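Local coordinates for Sca-family protein (Rickettsia rickettsii, PDB 4LQ8), which is a rickettsial surface cell antigen, present here as its N-terminal head domain, and probably acts in cell adhesion, at residues Lys202-Thr207 and Ile334-Gly339; Leu208-Gly213 and Tyr294-Gly299; Thr214-Ser219 and Leu244-Thr249; Leu282-Thr287 and Val306-Tyr311. All coordinates share one frame; numbering follows the deposited sequence.

Contact 1. Residues Lys202-Thr207 and Ile334-Gly339; sequences KTKPFT and IIIGQG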
loop_
_atom_site.group_PDB
_atom_site.type_symbol
_atom_site.label_atom_id
_atom_site.label_comp_id
_atom_site.label_asym_id
_atom_site.label_seq_id
_atom_site.Cartn_x
_atom_site.Cartn_y
_atom_site.Cartn_z
ATOM N N LYS A 202 -12.679 -17.165 6.098
ATOM C CA LYS A 202 -13.064 -18.227 5.160
ATOM C C LYS A 202 -14.567 -18.454 5.189
ATOM O O LYS A 202 -15.059 -19.289 4.436
ATOM C CB LYS A 202 -12.404 -19.564 5.589
ATOM C CG LYS A 202 -10.913 -19.681 5.334
ATOM C CD LYS A 202 -10.420 -21.108 5.595
ATOM C CE LYS A 202 -9.916 -21.345 7.009
ATOM N NZ LYS A 202 -8.528 -20.835 7.208
ATOM N N THR A 203 -15.283 -17.801 6.110
ATOM C CA THR A 203 -16.722 -18.041 6.295
ATOM C C THR A 203 -17.609 -16.826 6.017
ATOM O O THR A 203 -18.780 -16.819 6.397
ATOM C CB THR A 203 -17.000 -18.621 7.694
ATOM O OG1 THR A 203 -16.616 -17.652 8.667
ATOM C CG2 THR A 203 -16.287 -19.951 7.938
ATOM N N LYS A 204 -17.064 -15.808 5.350
ATOM C CA LYS A 204 -17.846 -14.630 5.003
ATOM C C LYS A 204 -17.708 -14.342 3.488
ATOM O O LYS A 204 -17.071 -13.355 3.092
ATOM C CB LYS A 204 -17.455 -13.428 5.894
ATOM C CG LYS A 204 -18.479 -12.319 5.852
ATOM C CD LYS A 204 -18.170 -11.166 6.796
ATOM C CE LYS A 204 -19.050 -10.002 6.393
ATOM N NZ LYS A 204 -19.041 -8.927 7.411
ATOM N N PRO A 205 -18.260 -15.207 2.601
ATOM C CA PRO A 205 -18.113 -14.925 1.151
ATOM C C PRO A 205 -18.867 -13.644 0.766
ATOM O O PRO A 205 -19.880 -13.264 1.388
ATOM C CB PRO A 205 -18.750 -16.152 0.482
ATOM C CG PRO A 205 -19.717 -16.694 1.509
ATOM C CD PRO A 205 -19.070 -16.423 2.839
ATOM N N PHE A 206 -18.351 -12.971 -0.256
ATOM C CA PHE A 206 -18.983 -11.788 -0.817
ATOM C C PHE A 206 -18.581 -11.673 -2.276
ATOM O O PHE A 206 -17.554 -12.226 -2.681
ATOM C CB PHE A 206 -18.625 -10.514 -0.015
ATOM C CG PHE A 206 -17.174 -10.116 -0.034
ATOM C CD1 PHE A 206 -16.684 -9.262 -1.018
ATOM C CD2 PHE A 206 -16.289 -10.604 0.925
ATOM C CE1 PHE A 206 -15.342 -8.920 -1.054
ATOM C CE2 PHE A 206 -14.942 -10.248 0.895
ATOM C CZ PHE A 206 -14.488 -9.375 -0.073
ATOM N N THR A 207 -19.377 -10.951 -3.050
ATOM C CA THR A 207 -19.116 -10.685 -4.458
ATOM C C THR A 207 -18.838 -9.194 -4.666
ATOM O O THR A 207 -19.514 -8.333 -4.101
ATOM C CB THR A 207 -20.294 -11.166 -5.333
ATOM O OG1 THR A 207 -20.386 -12.584 -5.225
ATOM C CG2 THR A 207 -20.136 -10.777 -6.806
ATOM N N ILE A 334 -20.587 -3.977 -2.581
ATOM C CA ILE A 334 -20.428 -5.433 -2.569
ATOM C C ILE A 334 -21.746 -6.103 -2.211
ATOM O O ILE A 334 -22.643 -5.445 -1.689
ATOM C CB ILE A 334 -19.267 -5.952 -1.680
ATOM C CG1 ILE A 334 -19.500 -5.654 -0.176
ATOM C CG2 ILE A 334 -17.882 -5.476 -2.160
ATOM C CD1 ILE A 334 -18.660 -6.657 0.764
ATOM N N ILE A 335 -21.842 -7.417 -2.475
ATOM C CA ILE A 335 -22.968 -8.264 -2.103
ATOM C C ILE A 335 -22.403 -9.262 -1.098
ATOM O O ILE A 335 -21.491 -10.011 -1.437
ATOM C CB ILE A 335 -23.590 -8.982 -3.313
ATOM C CG1 ILE A 335 -23.842 -7.989 -4.486
ATOM C CG2 ILE A 335 -24.864 -9.729 -2.890
ATOM C CD1 ILE A 335 -24.181 -8.643 -5.890
ATOM N N ILE A 336 -22.893 -9.240 0.128
ATOM C CA ILE A 336 -22.401 -10.146 1.155
ATOM C C ILE A 336 -23.294 -11.377 1.188
ATOM O O ILE A 336 -24.511 -11.237 1.333
ATOM C CB ILE A 336 -22.271 -9.437 2.544
ATOM C CG1 ILE A 336 -21.288 -8.236 2.441
ATOM C CG2 ILE A 336 -21.776 -10.434 3.608
ATOM C CD1 ILE A 336 -21.609 -7.080 3.343
ATOM N N GLY A 337 -22.685 -12.562 1.079
ATOM C CA GLY A 337 -23.431 -13.818 1.105
ATOM C C GLY A 337 -23.048 -14.736 -0.038
ATOM O O GLY A 337 -22.039 -14.522 -0.688
ATOM N N GLN A 338 -23.847 -15.733 -0.340
ATOM C CA GLN A 338 -23.420 -16.602 -1.432
ATOM C C GLN A 338 -23.912 -16.169 -2.818
ATOM O O GLN A 338 -23.433 -16.696 -3.818
ATOM C CB GLN A 338 -23.781 -18.045 -1.127
ATOM C CG GLN A 338 -22.521 -18.810 -0.751
ATOM C CD GLN A 338 -22.680 -19.647 0.480
ATOM O OE1 GLN A 338 -23.791 -19.926 0.937
ATOM N NE2 GLN A 338 -21.558 -20.106 1.008
ATOM N N GLY A 339 -24.761 -15.153 -2.859
ATOM C CA GLY A 339 -25.368 -14.621 -4.079
ATOM C C GLY A 339 -24.520 -13.781 -5.005
ATOM O O GLY A 339 -23.672 -13.001 -4.557
HETATM O O HOH W 1 -20.683 -14.179 -3.033
#

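Contact 2. Residues Leu208-Gly213 and Tyr294-Gly299; sequences LAKQDG and YIEHGG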
loop_
_atom_site.group_PDB
_atom_site.type_symbol
_atom_site.label_atom_id
_atom_site.label_comp_id
_atom_site.label_asym_id
_atom_site.label_seq_id
_atom_site.Cartn_x
_atom_site.Cartn_y
_atom_site.Cartn_z
ATOM N N LEU A 208 -17.843 -8.903 -5.491
ATOM C CA LEU A 208 -17.507 -7.550 -5.885
ATOM C C LEU A 208 -17.549 -7.473 -7.413
ATOM O O LEU A 208 -17.772 -8.487 -8.083
ATOM C CB LEU A 208 -16.165 -7.069 -5.273
ATOM C CG LEU A 208 -14.936 -7.947 -5.411
ATOM C CD1 LEU A 208 -14.368 -7.867 -6.841
ATOM C CD2 LEU A 208 -13.860 -7.528 -4.409
ATOM N N ALA A 209 -17.381 -6.280 -7.968
ATOM C CA ALA A 209 -17.396 -6.152 -9.421
ATOM C C ALA A 209 -16.115 -5.511 -9.898
ATOM O O ALA A 209 -15.587 -4.617 -9.231
ATOM C CB ALA A 209 -18.595 -5.335 -9.876
ATOM N N LYS A 210 -15.604 -5.981 -11.044
ATOM C CA LYS A 210 -14.446 -5.374 -11.714
ATOM C C LYS A 210 -14.976 -4.083 -12.375
ATOM O O LYS A 210 -16.200 -3.924 -12.512
ATOM C CB LYS A 210 -13.888 -6.294 -12.808
ATOM C CG LYS A 210 -13.285 -7.589 -12.311
ATOM C CD LYS A 210 -12.655 -8.305 -13.481
ATOM C CE LYS A 210 -12.227 -9.697 -13.127
ATOM N NZ LYS A 210 -11.648 -10.403 -14.302
ATOM N N GLN A 211 -14.071 -3.172 -12.799
ATOM C CA GLN A 211 -14.472 -1.915 -13.446
ATOM C C GLN A 211 -15.398 -2.145 -14.661
ATOM O O GLN A 211 -16.301 -1.347 -14.880
ATOM C CB GLN A 211 -13.251 -1.038 -13.802
ATOM C CG GLN A 211 -13.622 0.434 -14.061
ATOM C CD GLN A 211 -12.671 1.159 -14.996
ATOM O OE1 GLN A 211 -12.161 0.613 -15.992
ATOM N NE2 GLN A 211 -12.450 2.435 -14.722
ATOM N N ASP A 212 -15.224 -3.272 -15.379
ATOM C CA ASP A 212 -16.032 -3.657 -16.533
ATOM C C ASP A 212 -17.381 -4.342 -16.166
ATOM O O ASP A 212 -18.089 -4.815 -17.068
ATOM C CB ASP A 212 -15.205 -4.532 -17.505
ATOM C CG ASP A 212 -15.001 -5.979 -17.089
ATOM O OD1 ASP A 212 -15.259 -6.303 -15.917
ATOM O OD2 ASP A 212 -14.578 -6.784 -17.939
ATOM N N GLY A 213 -17.692 -4.429 -14.865
ATOM C CA GLY A 213 -18.933 -5.027 -14.386
ATOM C C GLY A 213 -18.902 -6.509 -14.062
ATOM O O GLY A 213 -19.837 -7.003 -13.431
ATOM N N TYR A 294 -9.003 -4.117 -1.599
ATOM C CA TYR A 294 -8.867 -4.939 -2.800
ATOM C C TYR A 294 -8.405 -4.080 -3.948
ATOM O O TYR A 294 -8.510 -2.846 -3.888
ATOM C CB TYR A 294 -10.145 -5.762 -3.144
ATOM C CG TYR A 294 -11.261 -4.999 -3.817
ATOM C CD1 TYR A 294 -12.282 -4.416 -3.069
ATOM C CD2 TYR A 294 -11.337 -4.916 -5.210
ATOM C CE1 TYR A 294 -13.359 -3.780 -3.693
ATOM C CE2 TYR A 294 -12.388 -4.252 -5.840
ATOM C CZ TYR A 294 -13.407 -3.700 -5.080
ATOM O OH TYR A 294 -14.444 -3.069 -5.720
ATOM N N ILE A 295 -7.889 -4.740 -4.991
ATOM C CA ILE A 295 -7.405 -4.113 -6.212
ATOM C C ILE A 295 -7.725 -5.026 -7.386
ATOM O O ILE A 295 -7.812 -6.247 -7.241
ATOM C CB ILE A 295 -5.853 -3.818 -6.172
ATOM C CG1 ILE A 295 -5.055 -5.086 -5.824
ATOM C CG2 ILE A 295 -5.501 -2.676 -5.192
ATOM C CD1 ILE A 295 -3.932 -5.291 -6.561
ATOM N N GLU A 296 -7.838 -4.425 -8.546
ATOM C CA GLU A 296 -7.938 -5.101 -9.820
ATOM C C GLU A 296 -6.532 -4.869 -10.362
ATOM O O GLU A 296 -6.045 -3.755 -10.249
ATOM C CB GLU A 296 -8.997 -4.433 -10.692
ATOM C CG GLU A 296 -9.489 -5.358 -11.784
ATOM C CD GLU A 296 -10.564 -4.759 -12.664
ATOM O OE1 GLU A 296 -11.291 -3.843 -12.207
ATOM O OE2 GLU A 296 -10.685 -5.225 -13.818
ATOM N N HIS A 297 -5.831 -5.916 -10.802
ATOM C CA HIS A 297 -4.448 -5.836 -11.257
ATOM C C HIS A 297 -4.249 -6.897 -12.317
ATOM O O HIS A 297 -4.509 -8.085 -12.059
ATOM C CB HIS A 297 -3.491 -6.084 -10.066
ATOM C CG HIS A 297 -2.279 -5.190 -10.085
ATOM N ND1 HIS A 297 -1.134 -5.528 -10.810
ATOM C CD2 HIS A 297 -2.094 -3.976 -9.510
ATOM C CE1 HIS A 297 -0.290 -4.526 -10.631
ATOM N NE2 HIS A 297 -0.819 -3.568 -9.854
ATOM N N GLY A 298 -3.831 -6.476 -13.508
ATOM C CA GLY A 298 -3.670 -7.371 -14.654
ATOM C C GLY A 298 -4.962 -8.096 -15.015
ATOM O O GLY A 298 -4.934 -9.263 -15.401
ATOM N N GLY A 299 -6.096 -7.430 -14.814
ATOM C CA GLY A 299 -7.412 -8.009 -15.076
ATOM C C GLY A 299 -7.925 -8.987 -14.025
ATOM O O GLY A 299 -8.989 -9.580 -14.218
HETATM O O HOH W 2 -17.194 -3.807 -6.051
HETATM O O HOH W 3 -14.223 -2.506 -8.365
HETATM O O HOH W 4 -12.524 -4.302 -15.481
#

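Contact 3. Residues Thr214-Ser219 and Leu244-Thr249; sequences TQVQIS and LKADGT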
loop_
_atom_site.group_PDB
_atom_site.type_symbol
_atom_site.label_atom_id
_atom_site.label_comp_id
_atom_site.label_asym_id
_atom_site.label_seq_id
_atom_site.Cartn_x
_atom_site.Cartn_y
_atom_site.Cartn_z
ATOM N N THR A 214 -17.846 -7.241 -14.495
ATOM C CA THR A 214 -17.674 -8.682 -14.202
ATOM C C THR A 214 -17.712 -8.921 -12.681
ATOM O O THR A 214 -17.001 -8.241 -11.947
ATOM C CB THR A 214 -16.345 -9.206 -14.772
ATOM O OG1 THR A 214 -16.229 -8.831 -16.140
ATOM C CG2 THR A 214 -16.183 -10.721 -14.617
ATOM N N GLN A 215 -18.543 -9.879 -12.232
ATOM C CA GLN A 215 -18.717 -10.258 -10.817
ATOM C C GLN A 215 -17.654 -11.280 -10.400
ATOM O O GLN A 215 -17.432 -12.269 -11.113
ATOM C CB GLN A 215 -20.106 -10.871 -10.586
ATOM C CG GLN A 215 -21.279 -9.999 -11.023
ATOM C CD GLN A 215 -21.780 -9.109 -9.933
ATOM O OE1 GLN A 215 -21.327 -7.979 -9.761
ATOM N NE2 GLN A 215 -22.771 -9.573 -9.217
ATOM N N VAL A 216 -17.010 -11.060 -9.249
ATOM C CA VAL A 216 -15.989 -11.982 -8.744
ATOM C C VAL A 216 -16.333 -12.320 -7.291
ATOM O O VAL A 216 -16.492 -11.407 -6.463
ATOM C CB VAL A 216 -14.543 -11.379 -8.858
ATOM C CG1 VAL A 216 -13.498 -12.276 -8.205
ATOM C CG2 VAL A 216 -14.157 -11.083 -10.309
ATOM N N GLN A 217 -16.418 -13.624 -6.970
ATOM C CA GLN A 217 -16.639 -14.021 -5.592
ATOM C C GLN A 217 -15.306 -14.121 -4.862
ATOM O O GLN A 217 -14.377 -14.755 -5.366
ATOM C CB GLN A 217 -17.395 -15.346 -5.469
ATOM C CG GLN A 217 -17.747 -15.606 -3.983
ATOM C CD GLN A 217 -18.551 -16.841 -3.762
ATOM O OE1 GLN A 217 -17.997 -17.890 -3.448
ATOM N NE2 GLN A 217 -19.866 -16.734 -3.887
ATOM N N ILE A 218 -15.228 -13.512 -3.667
ATOM C CA ILE A 218 -14.071 -13.608 -2.784
ATOM C C ILE A 218 -14.473 -14.677 -1.779
ATOM O O ILE A 218 -15.362 -14.449 -0.963
ATOM C CB ILE A 218 -13.717 -12.249 -2.090
ATOM C CG1 ILE A 218 -13.416 -11.115 -3.120
ATOM C CG2 ILE A 218 -12.569 -12.416 -1.049
ATOM C CD1 ILE A 218 -12.231 -11.336 -4.102
ATOM N N SER A 219 -13.861 -15.846 -1.857
ATOM C CA SER A 219 -14.202 -16.939 -0.948
ATOM C C SER A 219 -13.277 -16.986 0.274
ATOM O O SER A 219 -13.592 -17.648 1.248
ATOM C CB SER A 219 -14.232 -18.269 -1.698
ATOM O OG SER A 219 -13.011 -18.492 -2.375
ATOM N N LEU A 244 -3.638 -11.346 -2.049
ATOM C CA LEU A 244 -4.126 -12.715 -2.218
ATOM C C LEU A 244 -5.134 -12.733 -3.339
ATOM O O LEU A 244 -5.910 -11.780 -3.480
ATOM C CB LEU A 244 -4.801 -13.252 -0.938
ATOM C CG LEU A 244 -3.915 -13.550 0.269
ATOM C CD1 LEU A 244 -4.743 -14.128 1.400
ATOM C CD2 LEU A 244 -2.774 -14.520 -0.074
ATOM N N LYS A 245 -5.197 -13.849 -4.076
ATOM C CA LYS A 245 -6.192 -14.056 -5.128
ATOM C C LYS A 245 -7.581 -14.230 -4.489
ATOM O O LYS A 245 -7.665 -14.400 -3.268
ATOM C CB LYS A 245 -5.823 -15.285 -5.981
ATOM C CG LYS A 245 -4.475 -15.136 -6.704
ATOM C CD LYS A 245 -4.326 -16.123 -7.847
ATOM C CE LYS A 245 -3.838 -17.469 -7.412
ATOM N NZ LYS A 245 -3.885 -18.456 -8.524
ATOM N N ALA A 246 -8.663 -14.213 -5.306
ATOM C CA ALA A 246 -10.063 -14.353 -4.822
ATOM C C ALA A 246 -10.316 -15.599 -3.958
ATOM O O ALA A 246 -11.196 -15.560 -3.101
ATOM C CB ALA A 246 -11.049 -14.318 -5.990
ATOM N N ASP A 247 -9.548 -16.687 -4.172
ATOM C CA ASP A 247 -9.720 -17.942 -3.406
ATOM C C ASP A 247 -8.757 -18.016 -2.196
ATOM O O ASP A 247 -8.585 -19.081 -1.609
ATOM C CB ASP A 247 -9.552 -19.175 -4.337
ATOM C CG ASP A 247 -8.163 -19.345 -4.970
ATOM O OD1 ASP A 247 -7.266 -18.528 -4.681
ATOM O OD2 ASP A 247 -7.990 -20.277 -5.787
ATOM N N GLY A 248 -8.101 -16.906 -1.893
ATOM C CA GLY A 248 -7.181 -16.807 -0.768
ATOM C C GLY A 248 -5.785 -17.366 -0.976
ATOM O O GLY A 248 -5.026 -17.468 -0.015
ATOM N N THR A 249 -5.419 -17.732 -2.212
ATOM C CA THR A 249 -4.073 -18.259 -2.494
ATOM C C THR A 249 -3.138 -17.131 -2.967
ATOM O O THR A 249 -3.595 -16.094 -3.462
ATOM C CB THR A 249 -4.112 -19.423 -3.506
ATOM O OG1 THR A 249 -4.624 -18.936 -4.735
ATOM C CG2 THR A 249 -4.952 -20.592 -3.034
#

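Contact 4. Residues Leu282-Thr287 and Val306-Tyr311; sequences LKFAGT and VTRGKY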
loop_
_atom_site.group_PDB
_atom_site.type_symbol
_atom_site.label_atom_id
_atom_site.label_comp_id
_atom_site.label_asym_id
_atom_site.label_seq_id
_atom_site.Cartn_x
_atom_site.Cartn_y
_atom_site.Cartn_z
ATOM N N LEU A 282 -6.643 2.238 -4.520
ATOM C CA LEU A 282 -7.011 1.155 -3.608
ATOM C C LEU A 282 -8.550 1.123 -3.431
ATOM O O LEU A 282 -9.163 2.173 -3.272
ATOM C CB LEU A 282 -6.315 1.396 -2.249
ATOM C CG LEU A 282 -6.363 0.269 -1.224
ATOM C CD1 LEU A 282 -5.694 -1.005 -1.759
ATOM C CD2 LEU A 282 -5.672 0.685 0.045
ATOM N N LYS A 283 -9.165 -0.054 -3.498
ATOM C CA LYS A 283 -10.613 -0.153 -3.264
ATOM C C LYS A 283 -10.853 -0.837 -1.909
ATOM O O LYS A 283 -9.987 -1.553 -1.422
ATOM C CB LYS A 283 -11.343 -0.950 -4.384
ATOM C CG LYS A 283 -11.055 -0.538 -5.839
ATOM C CD LYS A 283 -11.534 0.857 -6.131
ATOM C CE LYS A 283 -11.664 1.133 -7.601
ATOM N NZ LYS A 283 -12.313 2.455 -7.799
ATOM N N PHE A 284 -12.052 -0.669 -1.359
ATOM C CA PHE A 284 -12.499 -1.322 -0.138
ATOM C C PHE A 284 -13.803 -2.006 -0.449
ATOM O O PHE A 284 -14.679 -1.427 -1.116
ATOM C CB PHE A 284 -12.630 -0.340 1.053
ATOM C CG PHE A 284 -11.252 0.072 1.532
ATOM C CD1 PHE A 284 -10.482 -0.786 2.313
ATOM C CD2 PHE A 284 -10.694 1.282 1.133
ATOM C CE1 PHE A 284 -9.182 -0.433 2.700
ATOM C CE2 PHE A 284 -9.407 1.645 1.546
ATOM C CZ PHE A 284 -8.656 0.779 2.313
ATOM N N ALA A 285 -13.910 -3.265 -0.006
ATOM C CA ALA A 285 -15.073 -4.105 -0.223
ATOM C C ALA A 285 -16.150 -3.740 0.819
ATOM O O ALA A 285 -16.298 -4.416 1.825
ATOM C CB ALA A 285 -14.662 -5.574 -0.125
ATOM N N GLY A 286 -16.879 -2.661 0.570
ATOM C CA GLY A 286 -17.902 -2.168 1.501
ATOM C C GLY A 286 -17.473 -0.822 2.076
ATOM O O GLY A 286 -16.396 -0.317 1.738
ATOM N N THR A 287 -18.300 -0.241 2.934
ATOM C CA THR A 287 -18.196 1.107 3.533
ATOM C C THR A 287 -17.703 1.116 4.987
ATOM O O THR A 287 -17.192 2.138 5.453
ATOM C CB THR A 287 -19.595 1.802 3.471
ATOM O OG1 THR A 287 -20.178 1.584 2.191
ATOM C CG2 THR A 287 -19.530 3.301 3.738
ATOM N N VAL A 306 -5.287 -5.562 4.749
ATOM C CA VAL A 306 -5.596 -4.365 5.534
ATOM C C VAL A 306 -7.076 -3.985 5.380
ATOM O O VAL A 306 -7.620 -3.987 4.265
ATOM C CB VAL A 306 -4.591 -3.208 5.177
ATOM C CG1 VAL A 306 -4.841 -2.590 3.785
ATOM C CG2 VAL A 306 -4.543 -2.141 6.266
ATOM N N THR A 307 -7.736 -3.712 6.484
ATOM C CA THR A 307 -9.144 -3.316 6.420
ATOM C C THR A 307 -9.186 -1.805 6.260
ATOM O O THR A 307 -8.180 -1.144 6.485
ATOM C CB THR A 307 -9.907 -3.733 7.688
ATOM O OG1 THR A 307 -9.319 -3.054 8.793
ATOM C CG2 THR A 307 -9.962 -5.263 7.906
ATOM N N ARG A 308 -10.362 -1.250 5.956
ATOM C CA ARG A 308 -10.534 0.194 5.830
ATOM C C ARG A 308 -10.193 0.957 7.119
ATOM O O ARG A 308 -9.505 1.978 7.063
ATOM C CB ARG A 308 -11.943 0.523 5.358
ATOM C CG ARG A 308 -11.927 1.780 4.526
ATOM C CD ARG A 308 -12.935 2.789 4.937
ATOM N NE ARG A 308 -13.145 3.686 3.805
ATOM C CZ ARG A 308 -14.268 4.346 3.564
ATOM N NH1 ARG A 308 -15.300 4.230 4.387
ATOM N NH2 ARG A 308 -14.363 5.137 2.507
ATOM N N GLY A 309 -10.653 0.439 8.249
ATOM C CA GLY A 309 -10.397 1.044 9.550
ATOM C C GLY A 309 -8.910 1.052 9.845
ATOM O O GLY A 309 -8.369 2.071 10.245
ATOM N N LYS A 310 -8.221 -0.067 9.593
ATOM C CA LYS A 310 -6.773 -0.133 9.816
ATOM C C LYS A 310 -6.018 0.822 8.845
ATOM O O LYS A 310 -5.124 1.557 9.266
ATOM C CB LYS A 310 -6.267 -1.585 9.690
ATOM C CG LYS A 310 -4.754 -1.747 9.899
ATOM C CD LYS A 310 -4.275 -1.271 11.264
ATOM C CE LYS A 310 -4.827 -2.114 12.404
ATOM N NZ LYS A 310 -4.231 -1.675 13.688
ATOM N N TYR A 311 -6.426 0.832 7.579
ATOM C CA TYR A 311 -5.823 1.683 6.562
ATOM C C TYR A 311 -5.932 3.160 6.948
ATOM O O TYR A 311 -4.928 3.866 6.882
ATOM C CB TYR A 311 -6.481 1.438 5.204
ATOM C CG TYR A 311 -5.903 2.308 4.111
ATOM C CD1 TYR A 311 -4.657 2.025 3.551
ATOM C CD2 TYR A 311 -6.605 3.412 3.623
ATOM C CE1 TYR A 311 -4.130 2.810 2.527
ATOM C CE2 TYR A 311 -6.089 4.194 2.589
ATOM C CZ TYR A 311 -4.847 3.894 2.055
ATOM O OH TYR A 311 -4.316 4.652 1.049
#

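Contact 1. Residues Lys202-Thr207 and Ile334-Gly339
Lys204 is the first residue of 202-207 to reach the other segment. Extended beyond CG, the lysine chain brings CE to 3.9 Å from Ile336 CG2, and the two side chains pass at a slant. At Pro205 the backbone takes over: Pro205 O accepts a hydrogen bond from Gly337 N at 2.9 Å, with the donor tilted 30° from the carbonyl plane. Gly337 has backbone angles (phi positive, psi near 180°) that by themselves call for glycine, and just past it Gln338 brings NE2 up to Pro205 CG. Phe206 then pairs with Ile336 as an antiparallel, non-hydrogen-bonded pair, CA to CA 4.3 Å. Phe206 CG sits between the backbone N and the carbonyl carbon (chi1 65°), a choice shared by Ile334 CG1, and in this way Ile334 CD1 is brought within 3.7 Å of Phe206 CD1. Thr207 closes the ladder with Ile335 as the hydrogen-bonded pair. Thr207 N gives to Ile335 O at 2.8 Å, and Ile335 N returns a bond to Thr207 O at 3.0 Å, each donor lying in the plane of the carbonyl it meets. Thr207 OG1 is also bonded to a water that donates to Gly337 O, spanning the turn of chain beyond the strand. In the six-stranded antiparallel sheet, 335-336 is an outermost strand and 206-209 separates it from 215-224, where Phe206 packs on Ile218; both Phe206 and Ile334 also touch Ala285 of strand 282-285, which belongs to the other sheet.

Contact 2. Residues Leu208-Gly213 and Tyr294-Gly299
The Tyr294 ring carries Leu208 CD2 on one face, the methyl standing 3.5 Å from the ring centroid and only 5° off the normal: a well-centred CH-pi contact. At the ring's edge, in its plane, lies a water that is 2.7 Å from Tyr294 OH and donates to Ala209 O. A second water, 2.9 Å from Tyr294 OH, accepts from Ala209 N, so the phenol is tied to both backbone polar groups of Ala209 without touching them directly. The other flat group is the carboxylate of Glu296. With CG anti to the backbone N (chi1 -159°) and an extended chain, it is carried from strand 292-297 of the mixed sheet to the type I turn Lys210-Gly213, which follows strand 206-209 of the antiparallel sheet and is joined to it here. Glu296 OE1 is met on its syn side, somewhat out of the carboxylate plane, by Gln211 N at 2.9 Å, and the N-H...O angle of 172° makes this bond almost straight. Glu296 OE2 instead takes a hydrogen bond of 2.6 Å from a water that in turn accepts from Asp212 N. Lys210 crosses the glutamate at about a right angle, its CB 3.5 Å from Glu296 OE2. Extended throughout, the lysine gives its NZ to Gly299 O at 2.8 Å. Lys210 NZ stays 5.3 Å from Glu296 OE2, too far for direct ion pairing; its charge and the turn's N-H donors would probably favour an ionised glutamate, though the nearby Asp212 carboxylate would work against this.

Contact 3. Residues Thr214-Ser219 and Leu244-Thr249
Ala246 CB is met by three consecutive residues of strand 215-224: Val216, Gln217 and Ile218. Val216 approaches with CG1, which is anti to the backbone N (chi1 174°) and ends 3.9 Å from Ala246 CB. Ile218 comes from another side: CG1 lies anti to its carbonyl carbon, and a bend at chi2 (-60°) turns CD1 to within 3.7 Å of the same Ala246 CB. From a third direction Gln217 O comes to 3.4 Å from Ala246 CB. The one hydrogen bond across the contact lies just beyond this apolar group, where Ser219 N donates to Ala246 O at 3.0 Å. It is bent, with an N-H...O angle of 145°. Ser219 OG then lies against the backbone of the turn, 3.5 Å from Asp247 CA. The Asp247 carboxylate is engaged within its own segment: OD1 receives Thr249 OG1 at 2.7 Å on the syn side, and Thr249 N at 3.2 Å from above the carboxylate plane. Two donors on one oxygen should hold its rotation. The bond from Thr249 N makes an Asx turn, laid over a type I beta turn from Lys245 to Gly248. With Gly248 at positive phi and Lys245 N bonded to Thr249 O, the geometry fits a type I turn with a G1 bulge, set at the end of strand 236-245 of the mixed sheet and leaning on the antiparallel one.

Contact 4. Residues Leu282-Thr287 and Val306-Tyr311
Phe284, on strand 282-285, faces the start of helix 308-320, the nearest CA pair being Phe284 and Arg308 at 6.5 Å, with no clear hydrogen bond between the two backbones. The contact is made mostly by side chains. Arg308 lays its aliphatic part over one face of the Phe284 ring: CG stands 3.5 Å from the ring centroid and nearly above its centre, a CH-pi contact. The bend at chi2 then carries the guanidinium on toward the loop that follows the strand, where Arg308 NH1 is 3.0 Å from Thr287 O. At the edge of the Phe284 ring, near its plane, Val306 O is 4.2 Å from CE1. Beyond CZ comes Tyr311, whose ring is turned 50° against that of Phe284 with centroids 5.4 Å apart. With CG anti to the backbone N (chi1 179°), the Tyr311 ring lies against Phe284 CZ and Leu282 CD2; the leucine methyl covers one face, offset toward the rim and 3.6 Å from Tyr311 CE1. The hydroxyl of that tyrosine is bonded to Asp327 O, so this ring is held by packing on its face and a polar bond at its end. The helix itself is N-capped by Thr307: its OG1 accepts from Lys310 N at 3.3 Å with an N-H...O angle of 163°, while Tyr311 N bonds to Thr307 O at 2.9 Å in the first helical turn. This is a helix N-terminus laid on a beta-sheet, with Phe284 and Leu282 of the mixed sheet packing against the side chains of its first turn.

Contacts 1, 2 and 3 each have a segment in the antiparallel sheet; contacts 2 and 3 join it to the mixed sheet. Strand 206-209 serves contacts 1 and 2, and its neighbour 215-224 serves contact 3, whose centre is about 10 Å from each of theirs. The ladder between these strands links all three, Phe206 O meeting Ile218 N at 2.8 Å and Leu208 O meeting Val216 N at 2.9 Å. Contact 4 packs the start of helix 308-320 on strand 282-285 of the mixed sheet, its centre about 15 Å from that of contact 2; Tyr294 N lies 2.8 Å from Lys283 O. Contact 1 reaches contact 4 through Phe206 CE1, 3.5 Å from Ala285 CB.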